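PDB 6AVX: carboxylesterase SOBER1 from Arabidopsis thaliana, which hydrolyses short-chain carboxylic esters and phosphatidylcholine and dampens the plant hypersensitive response triggered by the bacterial effector AvrBsT. Local coordinates for residues I89-I93 with Y121-L125. The protein carries 1 engineered substitution. Sequence-based numbering, arbitrary orientation.
Sequences IDQEI and YPKTL
The ring of Y121 reaches across to helix residues 89-93 with its hydroxyl foremost, and I89, D90 and, one turn on, I93 receive it in different ways, an instructive case of one aromatic residue serving both polar and apolar neighbours. I89 lies over a face: its CG2 methyl stands 3.9 Å from the ring centroid, 28° off the ring normal, a CH-pi contact displaced toward the hydroxyl end, where CG2 comes within 3.4 Å of Y121 CZ. CG2 is the branch opposite the backbone N, and it passes over the ring. D90 meets the ring at the edge. Its OD1 accepts a short hydrogen bond of 2.6 Å from Y121 OH through the anti lone pair, the one directed away from OD2, while the carboxylate plane is turned 47° from the ring. I93 brings its CD1 methyl obliquely to 3.9 Å from Y121 CE1.

These neighbours belong to the alpha/beta hydrolase fold: helix 75-94 packs here on the loop that leads from helix 109-120, which follows the probable nucleophile S108, into strand 127-131, one of the two middle strands of the parallel sheet. The contact itself lies away from the predicted catalytic triad. H86, one turn earlier on the helix, adds an edge-to-face ring contact with Y121, and I104 of strand 102-107 touches I89 from the sheet.

Deeper in the loop, L125 extends the apolar surface, its CD2 lying 4.2 Å from I89 CG2 and 4.3 Å from I93 CD1. K123 runs extended past I93 toward the solvent side, and its NZ stops 6.7 Å from D90 OD1, too far for a salt bridge, although its charge may still weakly favour the carboxylate.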
loop_
_atom_site.group_PDB
_atom_site.type_symbol
_atom_site.label_atom_id
_atom_site.label_comp_id
_atom_site.label_asym_id
_atom_site.label_seq_id
_atom_site.Cartn_x
_atom_site.Cartn_y
_atom_site.Cartn_z
ATOM N N ILE A 89 -0.186 2.881 13.249
ATOM C CA ILE A 89 -1.470 3.562 13.111
ATOM C C ILE A 89 -2.120 3.729 14.478
ATOM O O ILE A 89 -2.658 4.799 14.800
ATOM C CB ILE A 89 -2.394 2.805 12.140
ATOM C CG1 ILE A 89 -1.761 2.671 10.745
ATOM C CG2 ILE A 89 -3.743 3.513 12.040
ATOM C CD1 ILE A 89 -2.377 1.571 9.914
ATOM N N ASP A 90 -2.113 2.662 15.283
ATOM C CA ASP A 90 -2.681 2.716 16.630
ATOM C C ASP A 90 -2.091 3.875 17.420
ATOM O O ASP A 90 -2.811 4.605 18.114
ATOM C CB ASP A 90 -2.372 1.429 17.398
ATOM C CG ASP A 90 -3.210 0.234 16.973
ATOM O OD1 ASP A 90 -4.173 0.360 16.201
ATOM O OD2 ASP A 90 -2.880 -0.858 17.487
ATOM N N GLN A 91 -0.775 4.028 17.366
ATOM C CA GLN A 91 -0.129 5.068 18.163
ATOM C C GLN A 91 -0.502 6.461 17.665
ATOM O O GLN A 91 -0.753 7.370 18.470
ATOM C CB GLN A 91 1.380 4.868 18.138
ATOM C CG GLN A 91 2.165 5.925 18.914
ATOM C CD GLN A 91 1.895 5.885 20.404
ATOM O OE1 GLN A 91 1.382 4.894 20.931
ATOM N NE2 GLN A 91 2.243 6.967 21.094
ATOM N N GLU A 92 -0.552 6.655 16.346
ATOM C CA GLU A 92 -0.938 7.952 15.809
ATOM C C GLU A 92 -2.358 8.314 16.231
ATOM O O GLU A 92 -2.622 9.457 16.630
ATOM C CB GLU A 92 -0.787 7.933 14.291
ATOM C CG GLU A 92 -1.106 9.235 13.588
ATOM C CD GLU A 92 -0.133 10.379 13.887
ATOM O OE1 GLU A 92 1.007 10.134 14.334
ATOM O OE2 GLU A 92 -0.540 11.538 13.663
ATOM N N ILE A 93 -3.289 7.356 16.163
ATOM C CA ILE A 93 -4.660 7.612 16.590
ATOM C C ILE A 93 -4.717 7.838 18.102
ATOM O O ILE A 93 -5.441 8.722 18.582
ATOM C CB ILE A 93 -5.595 6.490 16.089
ATOM C CG1 ILE A 93 -5.709 6.565 14.563
ATOM C CG2 ILE A 93 -6.983 6.583 16.745
ATOM C CD1 ILE A 93 -6.354 5.348 13.912
ATOM N N TYR A 121 -7.587 -3.206 9.341
ATOM C CA TYR A 121 -7.598 -2.263 10.454
ATOM C C TYR A 121 -9.022 -2.126 11.012
ATOM O O TYR A 121 -9.987 -2.110 10.246
ATOM C CB TYR A 121 -7.075 -0.878 10.006
ATOM C CG TYR A 121 -6.637 -0.087 11.211
ATOM C CD1 TYR A 121 -7.343 1.031 11.654
ATOM C CD2 TYR A 121 -5.549 -0.492 11.957
ATOM C CE1 TYR A 121 -6.974 1.700 12.792
ATOM C CE2 TYR A 121 -5.170 0.179 13.111
ATOM C CZ TYR A 121 -5.897 1.283 13.517
ATOM O OH TYR A 121 -5.539 1.955 14.675
ATOM N N PRO A 122 -9.190 -2.030 12.343
ATOM C CA PRO A 122 -10.556 -2.024 12.900
ATOM C C PRO A 122 -11.362 -0.782 12.613
ATOM O O PRO A 122 -12.580 -0.804 12.838
ATOM C CB PRO A 122 -10.331 -2.194 14.405
ATOM C CG PRO A 122 -9.004 -2.854 14.528
ATOM C CD PRO A 122 -8.185 -2.307 13.382
ATOM N N LYS A 123 -10.740 0.303 12.157
ATOM C CA LYS A 123 -11.403 1.579 11.932
ATOM C C LYS A 123 -11.272 2.022 10.479
ATOM O O LYS A 123 -10.328 1.640 9.781
ATOM C CB LYS A 123 -10.806 2.644 12.844
ATOM C CG LYS A 123 -11.011 2.268 14.317
ATOM C CD LYS A 123 -10.381 3.243 15.263
ATOM C CE LYS A 123 -10.572 2.784 16.708
ATOM N NZ LYS A 123 -9.807 3.630 17.640
ATOM N N THR A 124 -12.237 2.813 10.028
ATOM C CA THR A 124 -12.153 3.456 8.722
ATOM C C THR A 124 -11.031 4.478 8.738
ATOM O O THR A 124 -10.948 5.313 9.641
ATOM C CB THR A 124 -13.460 4.175 8.379
ATOM O OG1 THR A 124 -14.567 3.279 8.574
ATOM C CG2 THR A 124 -13.438 4.683 6.942
ATOM N N LEU A 125 -10.191 4.434 7.730
ATOM C CA LEU A 125 -9.098 5.385 7.575
ATOM C C LEU A 125 -9.423 6.328 6.427
ATOM O O LEU A 125 -10.426 6.184 5.723
ATOM C CB LEU A 125 -7.776 4.644 7.363
ATOM C CG LEU A 125 -7.416 3.665 8.478
ATOM C CD1 LEU A 125 -6.178 2.865 8.098
ATOM C CD2 LEU A 125 -7.248 4.369 9.806
#